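Local coordinates for protein NAD nucleotidase (PDB 3ZTV) that degrades NAD to adenosine and nicotinamide riboside in the periplasm, combining pyrophosphatase and 5'-nucleotidase activities, at residues A269-G275 with R288-L294; Y229-N233 with P242-Y247. One frame throughout, in Å; residues are numbered along the deposited sequence.

Contact 1 (A269-G275 with R288-L294)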
loop_
_atom_site.group_PDB
_atom_site.type_symbol
_atom_site.label_atom_id
_atom_site.label_comp_id
_atom_site.label_asym_id
_atom_site.label_seq_id
_atom_site.Cartn_x
_atom_site.Cartn_y
_atom_site.Cartn_z
ATOM N N ALA A 269 16.462 -27.316 -12.263
ATOM C CA ALA A 269 17.368 -27.369 -13.419
ATOM C C ALA A 269 18.684 -26.626 -13.240
ATOM O O ALA A 269 19.658 -26.952 -13.930
ATOM C CB ALA A 269 16.665 -26.851 -14.665
ATOM N N VAL A 270 18.713 -25.651 -12.326
ATOM C CA VAL A 270 19.841 -24.717 -12.237
ATOM C C VAL A 270 20.233 -24.453 -10.801
ATOM O O VAL A 270 19.365 -24.297 -9.929
ATOM C CB VAL A 270 19.492 -23.353 -12.920
ATOM C CG1 VAL A 270 20.454 -22.222 -12.496
ATOM C CG2 VAL A 270 19.487 -23.511 -14.432
ATOM N N VAL A 271 21.539 -24.395 -10.559
ATOM C CA VAL A 271 22.069 -23.796 -9.342
ATOM C C VAL A 271 22.739 -22.483 -9.737
ATOM O O VAL A 271 23.703 -22.488 -10.511
ATOM C CB VAL A 271 23.066 -24.730 -8.628
ATOM C CG1 VAL A 271 23.846 -23.969 -7.550
ATOM C CG2 VAL A 271 22.341 -25.932 -8.024
ATOM N N GLY A 272 22.213 -21.366 -9.234
ATOM C CA GLY A 272 22.837 -20.074 -9.476
ATOM C C GLY A 272 23.989 -19.857 -8.510
ATOM O O GLY A 272 23.920 -20.240 -7.348
ATOM N N ASP A 273 25.038 -19.211 -9.002
ATOM C CA ASP A 273 26.320 -19.079 -8.298
ATOM C C ASP A 273 26.817 -17.644 -8.527
ATOM O O ASP A 273 27.270 -17.306 -9.624
ATOM C CB ASP A 273 27.250 -20.125 -8.938
ATOM C CG ASP A 273 28.700 -20.062 -8.474
ATOM O OD1 ASP A 273 29.080 -19.201 -7.665
ATOM O OD2 ASP A 273 29.476 -20.920 -8.968
ATOM N N LEU A 274 26.655 -16.785 -7.516
ATOM C CA LEU A 274 27.005 -15.365 -7.603
ATOM C C LEU A 274 27.964 -15.000 -6.479
ATOM O O LEU A 274 27.596 -15.024 -5.307
ATOM C CB LEU A 274 25.749 -14.468 -7.552
ATOM C CG LEU A 274 25.987 -12.993 -7.906
ATOM C CD1 LEU A 274 26.196 -12.877 -9.404
ATOM C CD2 LEU A 274 24.831 -12.101 -7.457
ATOM N N GLY A 275 29.192 -14.652 -6.849
ATOM C CA GLY A 275 30.170 -14.159 -5.895
ATOM C C GLY A 275 30.040 -12.657 -5.776
ATOM O O GLY A 275 30.033 -11.935 -6.781
ATOM N N ARG A 288 32.038 -13.232 -9.410
ATOM C CA ARG A 288 31.829 -14.526 -10.062
ATOM C C ARG A 288 30.350 -14.591 -10.398
ATOM O O ARG A 288 29.524 -14.161 -9.590
ATOM C CB ARG A 288 32.219 -15.673 -9.123
ATOM C CG ARG A 288 31.947 -17.079 -9.678
ATOM C CD ARG A 288 32.387 -18.160 -8.697
ATOM N NE ARG A 288 31.656 -18.066 -7.441
ATOM C CZ ARG A 288 32.152 -17.594 -6.299
ATOM N NH1 ARG A 288 33.397 -17.146 -6.233
ATOM N NH2 ARG A 288 31.391 -17.542 -5.218
ATOM N N LYS A 289 30.004 -15.105 -11.573
ATOM C CA LYS A 289 28.607 -15.185 -11.986
ATOM C C LYS A 289 28.438 -16.359 -12.941
ATOM O O LYS A 289 28.817 -16.284 -14.111
ATOM C CB LYS A 289 28.145 -13.869 -12.628
ATOM C CG LYS A 289 29.137 -13.228 -13.601
ATOM C CD LYS A 289 28.553 -11.957 -14.201
ATOM C CE LYS A 289 29.486 -11.341 -15.239
ATOM N NZ LYS A 289 29.601 -12.191 -16.457
ATOM N N ILE A 290 27.891 -17.453 -12.426
ATOM C CA ILE A 290 27.697 -18.667 -13.215
ATOM C C ILE A 290 26.325 -19.273 -12.945
ATOM O O ILE A 290 26.030 -19.674 -11.817
ATOM C CB ILE A 290 28.740 -19.738 -12.882
ATOM C CG1 ILE A 290 30.155 -19.155 -12.904
ATOM C CG2 ILE A 290 28.619 -20.916 -13.854
ATOM C CD1 ILE A 290 31.206 -20.091 -12.318
ATOM N N PRO A 291 25.466 -19.321 -13.968
ATOM C CA PRO A 291 24.238 -20.113 -13.852
ATOM C C PRO A 291 24.511 -21.564 -14.268
ATOM O O PRO A 291 24.629 -21.849 -15.468
ATOM C CB PRO A 291 23.296 -19.433 -14.847
ATOM C CG PRO A 291 24.210 -18.876 -15.902
ATOM C CD PRO A 291 25.550 -18.606 -15.255
ATOM N N HIS A 292 24.633 -22.470 -13.299
ATOM C CA HIS A 292 24.964 -23.869 -13.604
ATOM C C HIS A 292 23.729 -24.659 -14.017
ATOM O O HIS A 292 22.847 -24.910 -13.188
ATOM C CB HIS A 292 25.552 -24.568 -12.379
ATOM C CG HIS A 292 26.856 -24.000 -11.903
ATOM N ND1 HIS A 292 26.950 -23.016 -10.939
ATOM C CD2 HIS A 292 28.128 -24.310 -12.245
ATOM C CE1 HIS A 292 28.225 -22.736 -10.718
ATOM N NE2 HIS A 292 28.959 -23.516 -11.494
ATOM N N VAL A 293 23.670 -25.080 -15.278
ATOM C CA VAL A 293 22.611 -25.983 -15.722
ATOM C C VAL A 293 23.024 -27.423 -15.431
ATOM O O VAL A 293 24.089 -27.888 -15.862
ATOM C CB VAL A 293 22.307 -25.813 -17.217
ATOM C CG1 VAL A 293 21.301 -26.860 -17.685
ATOM C CG2 VAL A 293 21.771 -24.429 -17.483
ATOM N N LEU A 294 22.179 -28.134 -14.689
ATOM C CA LEU A 294 22.454 -29.494 -14.255
ATOM C C LEU A 294 21.956 -30.457 -15.320
ATOM O O LEU A 294 20.752 -30.542 -15.560
ATOM C CB LEU A 294 21.742 -29.753 -12.927
ATOM C CG LEU A 294 22.021 -28.709 -11.836
ATOM C CD1 LEU A 294 21.120 -28.951 -10.634
ATOM C CD2 LEU A 294 23.494 -28.708 -11.433
HETATM O O HOH W 1 28.585 -18.461 -5.098
#

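Contact 2 (Y229-N233 with P242-Y247)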
loop_
_atom_site.group_PDB
_atom_site.type_symbol
_atom_site.label_atom_id
_atom_site.label_comp_id
_atom_site.label_asym_id
_atom_site.label_seq_id
_atom_site.Cartn_x
_atom_site.Cartn_y
_atom_site.Cartn_z
ATOM N N TYR A 229 12.188 -17.675 -14.903
ATOM C CA TYR A 229 13.081 -17.229 -15.980
ATOM C C TYR A 229 14.481 -17.802 -15.853
ATOM O O TYR A 229 15.090 -17.769 -14.768
ATOM C CB TYR A 229 13.216 -15.707 -15.984
ATOM C CG TYR A 229 11.983 -14.922 -16.369
ATOM C CD1 TYR A 229 10.902 -15.518 -17.010
ATOM C CD2 TYR A 229 11.911 -13.561 -16.095
ATOM C CE1 TYR A 229 9.782 -14.767 -17.364
ATOM C CE2 TYR A 229 10.809 -12.807 -16.452
ATOM C CZ TYR A 229 9.746 -13.413 -17.075
ATOM O OH TYR A 229 8.640 -12.660 -17.416
ATOM N N LEU A 230 15.002 -18.297 -16.979
ATOM C CA LEU A 230 16.424 -18.629 -17.074
ATOM C C LEU A 230 17.218 -17.330 -17.253
ATOM O O LEU A 230 17.077 -16.639 -18.271
ATOM C CB LEU A 230 16.698 -19.587 -18.248
ATOM C CG LEU A 230 18.165 -19.958 -18.496
ATOM C CD1 LEU A 230 18.819 -20.644 -17.301
ATOM C CD2 LEU A 230 18.306 -20.829 -19.747
ATOM N N TYR A 231 18.027 -16.987 -16.254
ATOM C CA TYR A 231 19.007 -15.906 -16.396
ATOM C C TYR A 231 20.280 -16.632 -16.817
ATOM O O TYR A 231 20.747 -17.538 -16.134
ATOM C CB TYR A 231 19.221 -15.162 -15.068
ATOM C CG TYR A 231 18.148 -14.168 -14.626
ATOM C CD1 TYR A 231 16.817 -14.556 -14.495
ATOM C CD2 TYR A 231 18.479 -12.851 -14.314
ATOM C CE1 TYR A 231 15.848 -13.670 -14.057
ATOM C CE2 TYR A 231 17.516 -11.955 -13.866
ATOM C CZ TYR A 231 16.206 -12.370 -13.752
ATOM O OH TYR A 231 15.263 -11.467 -13.301
ATOM N N GLY A 232 20.844 -16.222 -17.949
ATOM C CA GLY A 232 21.917 -16.989 -18.552
ATOM C C GLY A 232 23.088 -16.165 -19.061
ATOM O O GLY A 232 23.416 -15.094 -18.530
ATOM N N ASN A 233 23.729 -16.682 -20.107
ATOM C CA ASN A 233 24.931 -16.078 -20.670
ATOM C C ASN A 233 25.129 -16.617 -22.074
ATOM O O ASN A 233 24.305 -17.381 -22.579
ATOM C CB ASN A 233 26.141 -16.399 -19.794
ATOM C CG ASN A 233 26.343 -17.897 -19.596
ATOM O OD1 ASN A 233 25.968 -18.712 -20.446
ATOM N ND2 ASN A 233 26.957 -18.264 -18.482
ATOM N N PRO A 242 16.274 -21.250 -23.171
ATOM C CA PRO A 242 15.379 -20.084 -23.175
ATOM C C PRO A 242 15.846 -18.954 -22.245
ATOM O O PRO A 242 15.178 -18.572 -21.265
ATOM C CB PRO A 242 14.042 -20.678 -22.727
ATOM C CG PRO A 242 14.430 -21.816 -21.853
ATOM C CD PRO A 242 15.675 -22.405 -22.478
ATOM N N VAL A 243 17.002 -18.397 -22.579
ATOM C CA VAL A 243 17.602 -17.339 -21.774
ATOM C C VAL A 243 16.806 -16.047 -21.904
ATOM O O VAL A 243 16.591 -15.549 -23.013
ATOM C CB VAL A 243 19.057 -17.095 -22.187
ATOM C CG1 VAL A 243 19.634 -15.931 -21.395
ATOM C CG2 VAL A 243 19.882 -18.354 -21.979
ATOM N N ILE A 244 16.371 -15.502 -20.771
ATOM C CA ILE A 244 15.558 -14.291 -20.765
ATOM C C ILE A 244 16.403 -13.047 -20.482
ATOM O O ILE A 244 16.247 -12.019 -21.137
ATOM C CB ILE A 244 14.414 -14.386 -19.730
ATOM C CG1 ILE A 244 13.578 -15.645 -19.964
ATOM C CG2 ILE A 244 13.525 -13.142 -19.782
ATOM C CD1 ILE A 244 12.981 -15.754 -21.363
ATOM N N TYR A 245 17.296 -13.156 -19.504
ATOM C CA TYR A 245 18.147 -12.056 -19.067
ATOM C C TYR A 245 19.547 -12.579 -18.811
ATOM O O TYR A 245 19.735 -13.782 -18.624
ATOM C CB TYR A 245 17.622 -11.493 -17.750
ATOM C CG TYR A 245 16.296 -10.781 -17.826
ATOM C CD1 TYR A 245 16.120 -9.689 -18.665
ATOM C CD2 TYR A 245 15.235 -11.161 -17.013
ATOM C CE1 TYR A 245 14.916 -9.017 -18.720
ATOM C CE2 TYR A 245 14.021 -10.490 -17.057
ATOM C CZ TYR A 245 13.865 -9.423 -17.909
ATOM O OH TYR A 245 12.656 -8.757 -17.947
ATOM N N GLU A 246 20.522 -11.673 -18.760
ATOM C CA GLU A 246 21.870 -12.015 -18.317
ATOM C C GLU A 246 21.909 -12.302 -16.813
ATOM O O GLU A 246 21.217 -11.650 -16.022
ATOM C CB GLU A 246 22.838 -10.880 -18.674
ATOM C CG GLU A 246 24.312 -11.216 -18.519
ATOM C CD GLU A 246 24.845 -12.123 -19.612
ATOM O OE1 GLU A 246 24.224 -12.212 -20.696
ATOM O OE2 GLU A 246 25.897 -12.745 -19.384
ATOM N N TYR A 247 22.722 -13.277 -16.425
ATOM C CA TYR A 247 22.921 -13.609 -15.022
ATOM C C TYR A 247 24.095 -12.800 -14.454
ATOM O O TYR A 247 25.229 -13.012 -14.870
ATOM C CB TYR A 247 23.220 -15.119 -14.883
ATOM C CG TYR A 247 23.296 -15.561 -13.442
ATOM C CD1 TYR A 247 24.489 -15.477 -12.736
ATOM C CD2 TYR A 247 22.165 -16.027 -12.772
ATOM C CE1 TYR A 247 24.561 -15.827 -11.400
ATOM C CE2 TYR A 247 22.229 -16.398 -11.447
ATOM C CZ TYR A 247 23.427 -16.279 -10.757
ATOM O OH TYR A 247 23.520 -16.624 -9.428
HETATM O O HOH W 2 13.252 -18.987 -19.261
#

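Contact 1 (A269-G275 with R288-L294)
Asp273 and Arg288 carry the polar end of this contact, reaching each other across two antiparallel strands. CG of Asp273 stands anti to its nitrogen (chi1 173°), and OD1 takes the NE-H of Arg288 on its syn side at 2.8 Å, in a nearly straight salt bridge. The arginine chain runs extended and then bends at its third torsion (61°), which turns the guanidinium back over Gly275; CA of this glycine lies 3.7 Å above the guanidinium plane, where no side chain intervenes. A water accepts from Arg288 NH2 and donates to Asp273 OD1, bridging the pair a second time. OD2 is hydrogen-bonded to Tyr60 OH, so both oxygens of this buried carboxylate have partners; the Tyr60 ring also makes a cation-pi contact with Arg288.

On the same face His292 receives Ile290 CG2 over its ring centre, while ND1 gives a weak, bent hydrogen bond of 3.3 Å to Val271 O. That oxygen already accepts His292 N at 2.9 Å. Helix 46-59 covers this face at Val271 and His292, and also touches Leu294. Pro291 stands opposite Gly272 in a non-hydrogen-bonded pair, a place where a proline costs no bond to 269-275. The other face is apolar there: Val270 CG2 meets Val293 CG2 at 3.9 Å. This is an antiparallel beta hairpin in the mixed sheet of a calcineurin-like phosphoesterase domain.

Contact 2 (Y229-N233 with P242-Y247)
Tyr245 gives its carbonyl oxygen to Gly232, yet its own backbone N, buried by this contact, has no partner in the model: the chain turns a corner at this residue. The two segments run parallel with the short helix 234-238 between them, a very compact beta-alpha-beta connection, and three tyrosines gather into an aromatic cluster on one side of it.

Gly232 sits at the centre of the pairing. Its N-H reaches Tyr245 O at 2.8 Å and its O accepts Tyr247 N at 2.9 Å, so the glycine brackets Glu246 in the usual parallel pattern. Val243 CG2 leaves no room for a CB here, so the position suits a bare backbone; Val243 CG1 packs beside Gly232 N at 3.7 Å. Before the corner, Leu230 O takes Ile244 N in an almost straight bond.

Tyr231 and Tyr245 point the same way, side by side. With CG anti to the carbonyl carbon (chi1 -77°), the Tyr231 ring is set so that Tyr245 CB lies over its face, and Tyr245 CD2 touches Tyr231 CZ at 3.6 Å; the planes are oblique, 55° apart. The hydroxyl of Tyr231 is hydrogen-bonded to Ser206 OG. Ile244, a branched residue suited to filling the angle between rings, places CG2 over the faces of both Tyr229 and Tyr245. The side chain of Tyr229 is about 10 Å from a bound zinc ion.

At the far end Asn233 caps helix 234-238 through OD1, bonded to Leu236 N, and its ND2 is hydrogen-bonded to Ser329 OG, so both ends of the amide are held. Glu246 OE1 forms a salt bridge with Arg237 of that helix. At the opposite end, one water accepts the N-H of Leu230 and donates to Pro242 O at 2.8 Å.

Overall arrangement
Following the chain, contact 2 comes first: 229-233 leads into helix 234-238, after which the segment 242-247 returns alongside, closing a short loop. Strands 249-252 and 258-263 then complete the edge of the six-stranded sheet before contact 1 opens at 269-275 and closes its hairpin with 288-294. The two loops are therefore in series, neither nested nor crossed. In space they adjoin, the centres of contact 1 and contact 2 lying about 11 Å apart. Contact 1 links strand 11-18 to strand 330-332 within the seven-stranded sheet, whereas contact 2 lies between the sheets: Tyr247 touches Met262 of one and Pro291 of the other, and its hydroxyl OH packs against the backbone of Gly272 and Asp273. Asn233 and Tyr231 also meet Pro291.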